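DNA ligase (Archaeoglobus fulgidus, PDB 3GDE) probably seals nicks in double-stranded DNA during replication, recombination and repair, joining a 3'-hydroxyl to a 5'-phosphate at the expense of ATP. Local coordinates at residues 179-183 against 204-208; 184-190 against 212-216; 194-198 against 224-228; 218-222 against 344-350; 277-283 against 318-322. All blocks are in the same frame, centred on the assembly; numbering follows the deposited sequence.

Contact 1: 179-183 against 204-208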
# COMPACT_ATOMS: atom_id res chain seq x y z
N ILE A 179 -6.36 19.15 3.05
CA ILE A 179 -6.37 19.23 4.51
C ILE A 179 -5.55 20.44 4.99
O ILE A 179 -5.96 21.13 5.93
CB ILE A 179 -5.85 17.93 5.16
CG1 ILE A 179 -6.90 16.82 5.00
CG2 ILE A 179 -5.51 18.15 6.65
CD1 ILE A 179 -6.33 15.40 5.15
N ALA A 180 -4.40 20.66 4.35
CA ALA A 180 -3.58 21.84 4.63
C ALA A 180 -4.33 23.15 4.33
O ALA A 180 -4.31 24.08 5.14
CB ALA A 180 -2.27 21.78 3.87
N ARG A 181 -4.99 23.21 3.17
CA ARG A 181 -5.76 24.37 2.75
C ARG A 181 -6.94 24.68 3.69
O ARG A 181 -7.13 25.83 4.09
CB ARG A 181 -6.26 24.17 1.31
CG ARG A 181 -6.93 25.40 0.70
CD ARG A 181 -7.31 25.15 -0.74
NE ARG A 181 -7.95 26.30 -1.36
CZ ARG A 181 -7.30 27.27 -2.02
NH1 ARG A 181 -5.98 27.22 -2.14
NH2 ARG A 181 -7.98 28.28 -2.55
N ALA A 182 -7.68 23.63 4.06
CA ALA A 182 -8.89 23.74 4.88
C ALA A 182 -8.60 24.27 6.28
O ALA A 182 -9.37 25.08 6.81
CB ALA A 182 -9.59 22.37 4.98
N PHE A 183 -7.51 23.79 6.87
CA PHE A 183 -7.26 24.02 8.29
C PHE A 183 -6.01 24.84 8.57
O PHE A 183 -5.48 24.79 9.68
CB PHE A 183 -7.23 22.68 9.04
CG PHE A 183 -8.49 21.88 8.88
CD1 PHE A 183 -9.72 22.36 9.36
CD2 PHE A 183 -8.47 20.63 8.26
CE1 PHE A 183 -10.89 21.62 9.21
CE2 PHE A 183 -9.64 19.89 8.11
CZ PHE A 183 -10.85 20.38 8.59
N ALA A 204 -6.48 14.84 9.82
CA ALA A 204 -7.48 15.86 9.51
C ALA A 204 -8.16 16.37 10.79
O ALA A 204 -8.31 17.59 10.99
CB ALA A 204 -8.50 15.34 8.53
N VAL A 205 -8.54 15.44 11.66
CA VAL A 205 -9.18 15.78 12.92
C VAL A 205 -8.27 16.63 13.81
O VAL A 205 -8.73 17.58 14.45
CB VAL A 205 -9.71 14.52 13.65
CG1 VAL A 205 -10.28 14.87 15.05
CG2 VAL A 205 -10.77 13.81 12.80
N VAL A 206 -6.98 16.32 13.84
CA VAL A 206 -6.03 17.12 14.62
C VAL A 206 -5.90 18.50 14.00
O VAL A 206 -5.86 19.50 14.72
CB VAL A 206 -4.66 16.41 14.78
CG1 VAL A 206 -3.61 17.34 15.42
CG2 VAL A 206 -4.82 15.15 15.63
N ALA A 207 -5.86 18.56 12.67
CA ALA A 207 -5.77 19.82 11.95
C ALA A 207 -7.00 20.70 12.20
O ALA A 207 -6.87 21.90 12.29
CB ALA A 207 -5.57 19.59 10.44
N LYS A 208 -8.17 20.08 12.30
CA LYS A 208 -9.41 20.79 12.60
C LYS A 208 -9.39 21.39 14.01
O LYS A 208 -9.69 22.57 14.21
CB LYS A 208 -10.60 19.83 12.46
CG LYS A 208 -11.96 20.44 12.77
CD LYS A 208 -12.97 19.36 13.09
CE LYS A 208 -14.38 19.91 13.21
NZ LYS A 208 -14.50 21.04 14.16
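F183 carries this contact, laying its ring against the backbone of A204, A207 and K208, the A207 methyl and the first carbons of K208. Starting at the root, F183 CB sits 3.4 Å from A207 O and also touches the methyl of A207. Its CG hangs over the same peptide, near A207 C and O. Beyond that the two edges of the ring part company: CD2 meets A207 CB at 3.8 Å and CE2 comes near A204 O, whereas CD1 lies 3.6 Å from K208 CA and CE1 reaches K208 CB. CZ, at the far end, also rests near K208 CB. With CG of F183 anti to its own carbonyl carbon (chi1 -57°), the ring is swung across to the second helix. There K208 CB makes a CH-pi contact over one face; A182 CB covers the opposite face, so each face has a neighbour. One turn back, I179 adds a smaller apolar patch: its CD1 packs on A204 CB at 4.0 Å and its CG2 on A207 CB. Small alanines on this face are consistent with the close approach of the helices, F183 CA and A207 CA being 5.8 Å apart. Replacing F183 by an alanine would probably open a gap between A182 and K208 and leave the A207 methyl and K208 CB without their aromatic cover. The contact thus joins the end of helix 172-182 to the first half of helix 200-216 within the all-helical N-terminal part; helices 22-34 and 39-49 close in on I179, and K208 NZ runs on to a salt bridge with E37.

Contact 2: 184-190 against 212-216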
# COMPACT_ATOMS: atom_id res chain seq x y z
N ARG A 184 -5.57 25.61 7.58
CA ARG A 184 -4.49 26.59 7.74
C ARG A 184 -3.22 25.95 8.30
O ARG A 184 -2.70 26.35 9.34
CB ARG A 184 -4.94 27.76 8.63
CG ARG A 184 -5.20 29.08 7.90
CD ARG A 184 -6.19 28.96 6.74
NE ARG A 184 -5.80 29.82 5.62
CZ ARG A 184 -6.61 30.19 4.62
NH1 ARG A 184 -7.88 29.81 4.59
NH2 ARG A 184 -6.14 30.97 3.66
N ALA A 185 -2.75 24.92 7.58
CA ALA A 185 -1.51 24.24 7.92
C ALA A 185 -0.59 24.18 6.70
O ALA A 185 -1.04 24.27 5.55
CB ALA A 185 -1.81 22.84 8.46
N ASP A 186 0.71 24.07 6.97
CA ASP A 186 1.72 23.85 5.93
C ASP A 186 1.46 22.44 5.42
O ASP A 186 1.28 21.53 6.22
CB ASP A 186 3.11 23.98 6.57
CG ASP A 186 4.26 24.02 5.56
OD1 ASP A 186 4.14 23.56 4.39
OD2 ASP A 186 5.34 24.51 5.96
N PRO A 187 1.39 22.25 4.09
CA PRO A 187 1.25 20.91 3.52
C PRO A 187 2.35 19.94 3.95
O PRO A 187 2.12 18.74 4.01
CB PRO A 187 1.33 21.15 2.01
CG PRO A 187 0.95 22.58 1.82
CD PRO A 187 1.42 23.30 3.05
N GLU A 188 3.54 20.47 4.24
CA GLU A 188 4.68 19.67 4.70
C GLU A 188 4.52 19.13 6.10
O GLU A 188 4.98 18.04 6.40
CB GLU A 188 5.98 20.46 4.62
CG GLU A 188 6.80 20.13 3.40
CD GLU A 188 6.79 21.25 2.38
OE1 GLU A 188 5.70 21.54 1.82
OE2 GLU A 188 7.88 21.82 2.13
N THR A 189 3.87 19.90 6.97
CA THR A 189 3.60 19.41 8.31
C THR A 189 2.37 18.49 8.38
O THR A 189 2.29 17.68 9.28
CB THR A 189 3.68 20.52 9.40
OG1 THR A 189 2.57 20.47 10.31
CG2 THR A 189 3.77 21.87 8.77
N VAL A 190 1.46 18.59 7.41
CA VAL A 190 0.36 17.61 7.28
C VAL A 190 0.97 16.28 6.83
O VAL A 190 0.71 15.22 7.42
CB VAL A 190 -0.74 18.07 6.26
CG1 VAL A 190 -1.69 16.90 5.91
CG2 VAL A 190 -1.54 19.25 6.81
N GLU A 212 -2.04 23.92 12.78
CA GLU A 212 -0.61 23.69 12.57
C GLU A 212 0.16 23.26 13.83
O GLU A 212 0.92 22.29 13.81
CB GLU A 212 0.03 24.94 11.95
CG GLU A 212 1.54 24.89 11.80
CD GLU A 212 2.01 24.03 10.65
OE1 GLU A 212 3.22 23.73 10.59
OE2 GLU A 212 1.19 23.66 9.78
N GLU A 213 -0.05 23.99 14.92
CA GLU A 213 0.64 23.71 16.19
C GLU A 213 0.35 22.31 16.73
O GLU A 213 1.24 21.66 17.26
CB GLU A 213 0.33 24.79 17.24
CG GLU A 213 -1.14 25.22 17.32
CD GLU A 213 -1.48 26.48 16.50
OE1 GLU A 213 -1.73 27.54 17.13
OE2 GLU A 213 -1.51 26.41 15.24
N GLY A 214 -0.90 21.86 16.60
CA GLY A 214 -1.30 20.52 17.03
C GLY A 214 -0.70 19.41 16.19
O GLY A 214 -0.42 18.32 16.69
N LEU A 215 -0.48 19.70 14.91
CA LEU A 215 0.14 18.74 14.00
C LEU A 215 1.65 18.58 14.24
O LEU A 215 2.17 17.47 14.13
CB LEU A 215 -0.12 19.12 12.54
CG LEU A 215 -1.54 18.97 11.99
CD1 LEU A 215 -1.59 19.62 10.61
CD2 LEU A 215 -1.98 17.51 11.93
N ARG A 216 2.33 19.68 14.55
CA ARG A 216 3.76 19.65 14.86
C ARG A 216 4.03 18.87 16.13
O ARG A 216 5.06 18.23 16.26
CB ARG A 216 4.31 21.06 15.03
CG ARG A 216 4.53 21.83 13.75
CD ARG A 216 4.83 23.29 14.10
NE ARG A 216 5.05 24.12 12.92
CZ ARG A 216 6.25 24.45 12.44
NH1 ARG A 216 7.37 24.03 13.02
NH2 ARG A 216 6.33 25.22 11.35
O HOH W 1 -3.11 26.31 12.11
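A185 and E212 bring the two backbones together, their CA atoms 4.8 Å apart, where the turn before helix 187-197 passes the last turns of helix 200-216. The E212 carboxylate lies against that turn. Its chain leaves with CG anti to the backbone N (chi1 174°) and then bends at chi2, which folds the acid back over A185 and D186. There OE2 accepts the backbone N-H of D186 at 2.9 Å (158° at the hydrogen), the donor lying above the carboxylate plane, and the A185 methyl packs beside the same oxygen. The other oxygen, OE1, is less surely placed, so its salt bridge to R216 NE within its own helix and its weak bond from T189 OG1 are both doubtful in detail. A water links the main chains as well, donating to R184 O at 2.8 Å and accepting from E212 N, in a part of the helix that is kinked and lacks the regular bond to the preceding turn. Next to these polar groups L215 CD1 touches both A185 CB, at 3.9 Å, and V190 CG2, at 3.8 Å, while L215 CB lies near T189 OG1. Putting an alanine at E212 would probably leave the D186 N-H without its acceptor and remove the carboxylate near R216. On the far side of the turn D186 caps its own helix, OD1 accepting from E188 N at 3.2 Å. The whole is a helix N-terminus with a side-chain N-cap at D186, its approach held by a carboxylate from a neighbouring helix of the same bundle.

Contact 3: 194-198 against 224-228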
# COMPACT_ATOMS: atom_id res chain seq x y z
N TYR A 194 1.25 12.68 8.82
CA TYR A 194 0.79 11.47 8.15
C TYR A 194 1.83 10.35 8.19
O TYR A 194 1.49 9.17 8.38
CB TYR A 194 0.41 11.78 6.70
CG TYR A 194 -0.21 10.62 5.95
CD1 TYR A 194 -1.17 9.79 6.55
CD2 TYR A 194 0.14 10.37 4.63
CE1 TYR A 194 -1.75 8.75 5.85
CE2 TYR A 194 -0.44 9.34 3.92
CZ TYR A 194 -1.38 8.52 4.54
OH TYR A 194 -1.95 7.49 3.82
N MET A 195 3.09 10.72 8.00
CA MET A 195 4.18 9.74 7.98
C MET A 195 4.40 9.04 9.33
O MET A 195 4.89 7.91 9.37
CB MET A 195 5.48 10.38 7.46
CG MET A 195 5.43 10.90 6.01
SD MET A 195 4.90 9.69 4.78
CE MET A 195 4.72 10.71 3.33
N ILE A 196 4.02 9.68 10.44
CA ILE A 196 4.18 9.04 11.75
C ILE A 196 2.90 8.46 12.35
O ILE A 196 2.96 7.76 13.37
CB ILE A 196 4.88 9.95 12.80
CG1 ILE A 196 4.03 11.18 13.12
CG2 ILE A 196 6.30 10.33 12.36
CD1 ILE A 196 4.31 11.76 14.48
N THR A 197 1.75 8.73 11.73
CA THR A 197 0.46 8.18 12.21
C THR A 197 -0.14 7.20 11.23
O THR A 197 -0.86 6.29 11.64
CB THR A 197 -0.60 9.27 12.48
OG1 THR A 197 -0.89 9.98 11.27
CG2 THR A 197 -0.12 10.24 13.55
N ASN A 198 0.14 7.40 9.94
CA ASN A 198 -0.43 6.61 8.84
C ASN A 198 -1.97 6.50 8.86
O ASN A 198 -2.56 5.47 8.48
CB ASN A 198 0.26 5.24 8.76
CG ASN A 198 1.66 5.35 8.20
OD1 ASN A 198 1.84 5.48 6.99
ND2 ASN A 198 2.66 5.34 9.08
N ILE A 224 1.95 2.12 16.71
CA ILE A 224 1.47 2.85 15.54
C ILE A 224 2.63 3.02 14.55
O ILE A 224 3.63 3.68 14.85
CB ILE A 224 0.78 4.20 15.91
CG1 ILE A 224 -0.56 3.90 16.61
CG2 ILE A 224 0.54 5.06 14.66
CD1 ILE A 224 -1.19 5.07 17.30
N PRO A 225 2.48 2.41 13.36
CA PRO A 225 3.58 2.33 12.41
C PRO A 225 3.95 3.68 11.84
O PRO A 225 3.09 4.53 11.62
CB PRO A 225 3.03 1.43 11.30
CG PRO A 225 1.55 1.63 11.38
CD PRO A 225 1.26 1.77 12.84
N VAL A 226 5.24 3.86 11.63
CA VAL A 226 5.75 5.04 10.96
C VAL A 226 6.28 4.66 9.58
O VAL A 226 6.85 3.58 9.38
CB VAL A 226 6.69 5.90 11.87
CG1 VAL A 226 6.86 5.30 13.27
CG2 VAL A 226 8.03 6.25 11.19
N ARG A 227 6.04 5.54 8.61
CA ARG A 227 6.46 5.31 7.25
C ARG A 227 7.97 5.21 7.22
O ARG A 227 8.67 6.08 7.73
CB ARG A 227 5.99 6.44 6.35
CG ARG A 227 5.60 5.99 4.98
CD ARG A 227 4.30 5.23 5.01
NE ARG A 227 3.17 6.06 4.60
CZ ARG A 227 2.86 6.33 3.33
NH1 ARG A 227 3.60 5.84 2.35
NH2 ARG A 227 1.82 7.09 3.05
N MET A 228 8.48 4.13 6.64
CA MET A 228 9.92 3.89 6.65
C MET A 228 10.69 4.91 5.80
O MET A 228 10.20 5.37 4.77
CB MET A 228 10.23 2.47 6.19
CG MET A 228 9.67 1.40 7.10
SD MET A 228 9.56 -0.13 6.20
CE MET A 228 9.05 -1.26 7.50
O HOH W 2 3.64 6.44 15.48
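R227 and N198 tie the C-terminal end of helix 187-197 to the linker that leads into strand 230-233, the passage from the helical DNA-binding domain to the adenylation domain of the ligase. Of the backbone bonds, R227 N to M195 O is short and straight, 2.7 Å with 172° at the hydrogen and nearly along the C=O axis; V226 CA adds a CA-H...O contact to the same oxygen. A water bridges I196 O and I224 O. The side-chain bonds both involve N198, whose positive phi takes the chain out of the helix. Its ND2 gives a hydrogen to P225 O, meeting that oxygen from above the carbonyl plane, and its OD1 takes a weak bond from R227 NE, brought there by bends at chi2 and chi3. Among the van der Waals contacts, I224 CG2 lies 3.5 Å from T197 O, and V226 CB packs on I196 CA. The side chain of R227 comes within about 5 Å of that of R272, a predicted ATP-binding residue. The R227 guanidinium has two neighbours: M195 SD over one face, toward the rim, and Y194, whose OH bonds to E172, almost perpendicular to it (86°), with CE2 at the guanidinium edge, 3.3 Å from NH2.

Contact 4: 218-222 against 344-350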
# COMPACT_ATOMS: atom_id res chain seq x y z
N MET A 218 2.48 16.24 17.22
CA MET A 218 2.26 14.79 17.11
C MET A 218 3.58 14.01 17.14
O MET A 218 4.57 14.39 16.52
CB MET A 218 1.44 14.44 15.86
CG MET A 218 0.05 15.05 15.85
SD MET A 218 -1.01 14.47 14.53
CE MET A 218 -1.60 12.92 15.21
N LYS A 219 3.58 12.92 17.90
CA LYS A 219 4.78 12.10 18.09
C LYS A 219 4.54 10.65 17.68
O LYS A 219 3.39 10.20 17.58
CB LYS A 219 5.25 12.13 19.55
CG LYS A 219 5.68 13.47 20.07
CD LYS A 219 5.77 13.42 21.59
CE LYS A 219 5.97 14.81 22.19
NZ LYS A 219 5.84 14.77 23.68
N ILE A 220 5.64 9.93 17.45
CA ILE A 220 5.61 8.49 17.28
C ILE A 220 5.15 7.85 18.58
O ILE A 220 5.63 8.20 19.65
CB ILE A 220 7.02 7.93 16.91
CG1 ILE A 220 7.52 8.53 15.59
CG2 ILE A 220 7.01 6.40 16.86
CD1 ILE A 220 9.01 8.35 15.34
N GLU A 221 4.19 6.94 18.48
CA GLU A 221 3.81 6.11 19.61
C GLU A 221 3.93 4.64 19.25
O GLU A 221 3.66 4.23 18.11
CB GLU A 221 2.41 6.49 20.16
CG GLU A 221 1.29 6.59 19.16
CD GLU A 221 0.06 7.33 19.70
OE1 GLU A 221 0.03 8.58 19.65
OE2 GLU A 221 -0.89 6.65 20.17
N ILE A 222 4.36 3.84 20.23
CA ILE A 222 4.59 2.41 20.02
C ILE A 222 3.31 1.70 19.60
O ILE A 222 2.23 1.92 20.16
CB ILE A 222 5.24 1.72 21.25
CG1 ILE A 222 6.58 2.35 21.58
CG2 ILE A 222 5.45 0.23 20.97
CD1 ILE A 222 7.31 1.72 22.76
N TYR A 344 12.42 4.93 17.98
CA TYR A 344 11.84 5.20 19.27
C TYR A 344 12.62 4.46 20.33
O TYR A 344 12.87 3.27 20.21
CB TYR A 344 10.39 4.75 19.27
CG TYR A 344 9.59 5.19 20.47
CD1 TYR A 344 9.62 4.44 21.66
CD2 TYR A 344 8.79 6.33 20.42
CE1 TYR A 344 8.89 4.84 22.77
CE2 TYR A 344 8.03 6.73 21.54
CZ TYR A 344 8.09 5.98 22.70
OH TYR A 344 7.37 6.36 23.81
N HIS A 345 13.03 5.20 21.35
CA HIS A 345 13.75 4.65 22.48
C HIS A 345 13.33 5.49 23.68
O HIS A 345 13.92 6.53 23.97
CB HIS A 345 15.25 4.71 22.24
CG HIS A 345 16.07 4.33 23.43
ND1 HIS A 345 16.59 5.27 24.31
CD2 HIS A 345 16.47 3.12 23.89
CE1 HIS A 345 17.26 4.65 25.25
NE2 HIS A 345 17.21 3.35 25.03
N ASP A 346 12.27 5.01 24.34
CA ASP A 346 11.51 5.80 25.32
C ASP A 346 11.34 7.26 24.90
O ASP A 346 11.80 8.20 25.56
CB ASP A 346 12.08 5.63 26.73
CG ASP A 346 11.93 4.20 27.24
OD1 ASP A 346 10.78 3.70 27.29
OD2 ASP A 346 12.97 3.57 27.58
N GLY A 347 10.65 7.43 23.77
CA GLY A 347 10.50 8.72 23.12
C GLY A 347 11.10 8.67 21.72
O GLY A 347 12.02 7.89 21.45
N GLU A 348 10.57 9.51 20.84
CA GLU A 348 11.11 9.71 19.49
C GLU A 348 12.61 9.93 19.55
O GLU A 348 13.10 10.58 20.48
CB GLU A 348 10.49 10.94 18.85
CG GLU A 348 9.09 10.76 18.34
CD GLU A 348 8.64 11.94 17.49
OE1 GLU A 348 9.30 13.00 17.48
OE2 GLU A 348 7.60 11.81 16.81
N CYS A 349 13.33 9.39 18.56
CA CYS A 349 14.77 9.59 18.45
C CYS A 349 15.22 9.68 16.99
O CYS A 349 16.41 9.62 16.68
CB CYS A 349 15.55 8.52 19.23
SG CYS A 349 15.46 6.83 18.58
N ILE A 350 14.24 9.86 16.11
CA ILE A 350 14.46 10.06 14.68
C ILE A 350 15.17 11.36 14.32
O ILE A 350 15.76 11.46 13.25
CB ILE A 350 13.14 9.96 13.86
CG1 ILE A 350 12.07 10.93 14.38
CG2 ILE A 350 12.63 8.53 13.85
CD1 ILE A 350 11.02 11.32 13.33
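I220 fills the centre, pushing its side chain in between Y344, E348 and I350. Its CD1 meets I350 CG2 tip to tip at 3.9 Å and also rests on E348 CG, while the other branch, CG2, slides past the Y344 ring and comes within 4.0 Å of CD2. The branches part this way because CG2 is anti to the backbone N and CG1 anti to the carbonyl carbon (chi1 -61°). Farther along the linker, I222 crosses the tyrosine at about a right angle and covers one face of its ring: CG1 makes a CH-pi contact 3.9 Å from the centroid, and CD1 touches CE1 at 3.5 Å. The opposite face carries the backbone N of G347, so the ring lies between linker and turn. Around this core the polar edge begins. I220 O lies obliquely to the ring, near CE2, and the extended chain of E348 reaches across to the backbone, its OE2 accepting the I220 N-H at 2.8 Å (152° at the hydrogen) on the anti side of the carboxylate. That same oxygen lies beside K219 CA and CB, at the outer edge. I220 and I222 also touch I297 of strand 296-306, and I196 of helix 187-197 touches I220 and E348. An extended interdomain linker is here laid along the adenylation domain, its isoleucines packed on the short strand 344-345 and on the turn after it.

Contact 5: 277-283 against 318-322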
# COMPACT_ATOMS: atom_id res chain seq x y z
N VAL A 277 2.03 -8.04 10.44
CA VAL A 277 2.45 -9.42 10.18
C VAL A 277 2.89 -10.12 11.48
O VAL A 277 3.56 -11.15 11.45
CB VAL A 277 3.60 -9.48 9.10
CG1 VAL A 277 3.11 -9.06 7.72
CG2 VAL A 277 4.82 -8.63 9.52
N THR A 278 2.49 -9.55 12.61
CA THR A 278 2.87 -10.05 13.94
C THR A 278 2.49 -11.52 14.19
O THR A 278 3.33 -12.31 14.64
CB THR A 278 2.27 -9.17 15.05
OG1 THR A 278 2.53 -7.80 14.74
CG2 THR A 278 2.88 -9.49 16.42
N ASN A 279 1.25 -11.89 13.89
CA ASN A 279 0.75 -13.25 14.12
C ASN A 279 1.39 -14.28 13.19
O ASN A 279 1.39 -15.48 13.49
CB ASN A 279 -0.79 -13.30 14.01
CG ASN A 279 -1.47 -12.45 15.06
OD1 ASN A 279 -0.90 -12.14 16.11
ND2 ASN A 279 -2.71 -12.05 14.78
N ALA A 280 1.92 -13.80 12.07
CA ALA A 280 2.62 -14.67 11.12
C ALA A 280 4.04 -14.98 11.59
O ALA A 280 4.66 -15.93 11.11
CB ALA A 280 2.64 -14.03 9.73
N LEU A 281 4.55 -14.19 12.54
CA LEU A 281 5.93 -14.33 13.00
C LEU A 281 6.10 -14.63 14.50
O LEU A 281 6.85 -13.92 15.19
CB LEU A 281 6.76 -13.09 12.61
CG LEU A 281 6.70 -12.54 11.17
CD1 LEU A 281 7.61 -11.32 11.03
CD2 LEU A 281 7.04 -13.59 10.11
N PRO A 282 5.45 -15.70 15.01
CA PRO A 282 5.65 -16.03 16.43
C PRO A 282 7.12 -16.28 16.78
O PRO A 282 7.56 -15.89 17.87
CB PRO A 282 4.82 -17.31 16.62
CG PRO A 282 4.60 -17.85 15.25
CD PRO A 282 4.52 -16.64 14.36
N ASP A 283 7.87 -16.89 15.86
CA ASP A 283 9.29 -17.16 16.08
C ASP A 283 10.12 -15.89 16.30
O ASP A 283 10.91 -15.81 17.24
CB ASP A 283 9.88 -18.01 14.94
CG ASP A 283 9.60 -17.45 13.55
OD1 ASP A 283 10.38 -17.77 12.62
OD2 ASP A 283 8.61 -16.71 13.35
N ARG A 318 6.16 -15.69 1.90
CA ARG A 318 5.31 -16.86 2.19
C ARG A 318 4.93 -16.97 3.67
O ARG A 318 3.79 -17.29 3.99
CB ARG A 318 5.98 -18.16 1.76
CG ARG A 318 5.86 -18.45 0.29
CD ARG A 318 5.82 -19.95 0.01
NE ARG A 318 6.50 -20.26 -1.24
CZ ARG A 318 7.78 -20.62 -1.33
NH1 ARG A 318 8.52 -20.72 -0.23
NH2 ARG A 318 8.31 -20.88 -2.52
N ARG A 319 5.90 -16.74 4.54
CA ARG A 319 5.66 -16.66 5.98
C ARG A 319 4.63 -15.58 6.28
O ARG A 319 3.68 -15.82 7.02
CB ARG A 319 6.96 -16.37 6.75
CG ARG A 319 7.98 -17.52 6.80
CD ARG A 319 7.56 -18.67 7.72
NE ARG A 319 7.06 -18.17 9.00
CZ ARG A 319 7.77 -18.08 10.12
NH1 ARG A 319 9.04 -18.48 10.15
NH2 ARG A 319 7.21 -17.60 11.21
N PHE A 320 4.83 -14.40 5.68
CA PHE A 320 3.90 -13.27 5.81
C PHE A 320 2.48 -13.63 5.38
O PHE A 320 1.52 -13.18 5.99
CB PHE A 320 4.39 -12.05 5.01
CG PHE A 320 5.57 -11.32 5.63
CD1 PHE A 320 6.00 -10.11 5.09
CD2 PHE A 320 6.23 -11.82 6.74
CE1 PHE A 320 7.08 -9.43 5.63
CE2 PHE A 320 7.32 -11.15 7.30
CZ PHE A 320 7.74 -9.94 6.74
N ARG A 321 2.35 -14.43 4.32
CA ARG A 321 1.05 -14.94 3.87
C ARG A 321 0.41 -15.86 4.90
O ARG A 321 -0.75 -15.67 5.26
CB ARG A 321 1.15 -15.66 2.52
CG ARG A 321 1.29 -14.73 1.34
CD ARG A 321 1.12 -15.45 -0.00
NE ARG A 321 -0.27 -15.80 -0.33
CZ ARG A 321 -1.35 -15.03 -0.13
NH1 ARG A 321 -1.24 -13.81 0.41
NH2 ARG A 321 -2.55 -15.48 -0.48
N ARG A 322 1.18 -16.85 5.37
CA ARG A 322 0.84 -17.78 6.48
C ARG A 322 0.96 -19.26 6.09
O ARG A 322 0.61 -20.15 6.88
CB ARG A 322 -0.54 -17.50 7.08
CG ARG A 322 -0.53 -16.53 8.26
CD ARG A 322 -1.92 -16.02 8.57
NE ARG A 322 -2.94 -17.07 8.47
CZ ARG A 322 -3.88 -17.13 7.52
NH1 ARG A 322 -3.95 -16.19 6.58
NH2 ARG A 322 -4.76 -18.13 7.52
O HOH W 3 4.10 -17.77 8.78
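R319 and D283 approach from opposite directions and meet end-on: NH1 gives a hydrogen to OD1 at 2.9 Å and NH2 to OD2 at 2.7 Å, a bidentate salt bridge. The two flat groups are not coplanar. Their planes stand 32° apart, and both nitrogens come from above the carboxylate plane, although the oxygens lie close to the guanidinium plane. NH2 bonds to A280 O as well, at 3.0 Å and in the carbonyl plane, while a water joins NE to A280 O and R319 O. NH1 has a further acceptor in I333 O, so this buried arginine is fixed by several bonds. The bends at chi2 and chi3 (-73° and -46°) curl its chain round to bring the guanidinium there. Beside it F320 is held from two directions: V277 CG1 sits over one ring face, 4.2 Å from the centroid, and L281 CD2 meets the edge at CE2, 3.7 Å away. The A280 methyl packs against R319 O. Helix 313-321 is thereby clasped to the start of helix 282-291 inside the adenylation domain, where V330 of helix 327-332 and L335 of strand 335-342 back the salt bridge and S256, V258 and S271 touch F320.

How the contacts relate
Contacts 1 and 2 lie side by side, centres about 8 Å apart, and pack helix 200-216 against helices 172-182 and 187-197; their segments alternate along the chain, and A180 O probably accepts a hydrogen bond from A185 N. Contact 3, about 15 Å from contact 2 between centres, takes up the other end of helix 187-197. The centres of contact 3 and contact 4 are about 11 Å apart, and segment 218-222, running on from helix 200-216, touches I196 and T197. Together these four lead from the helical domain through the linker into the adenylation domain. Contact 5 stands apart, its centre about 25 Å from that of contact 4, nested in the loop that contact 4 closes. Contacts 3 and 4 thus join domains, whereas contact 5 lies wholly within the adenylation domain.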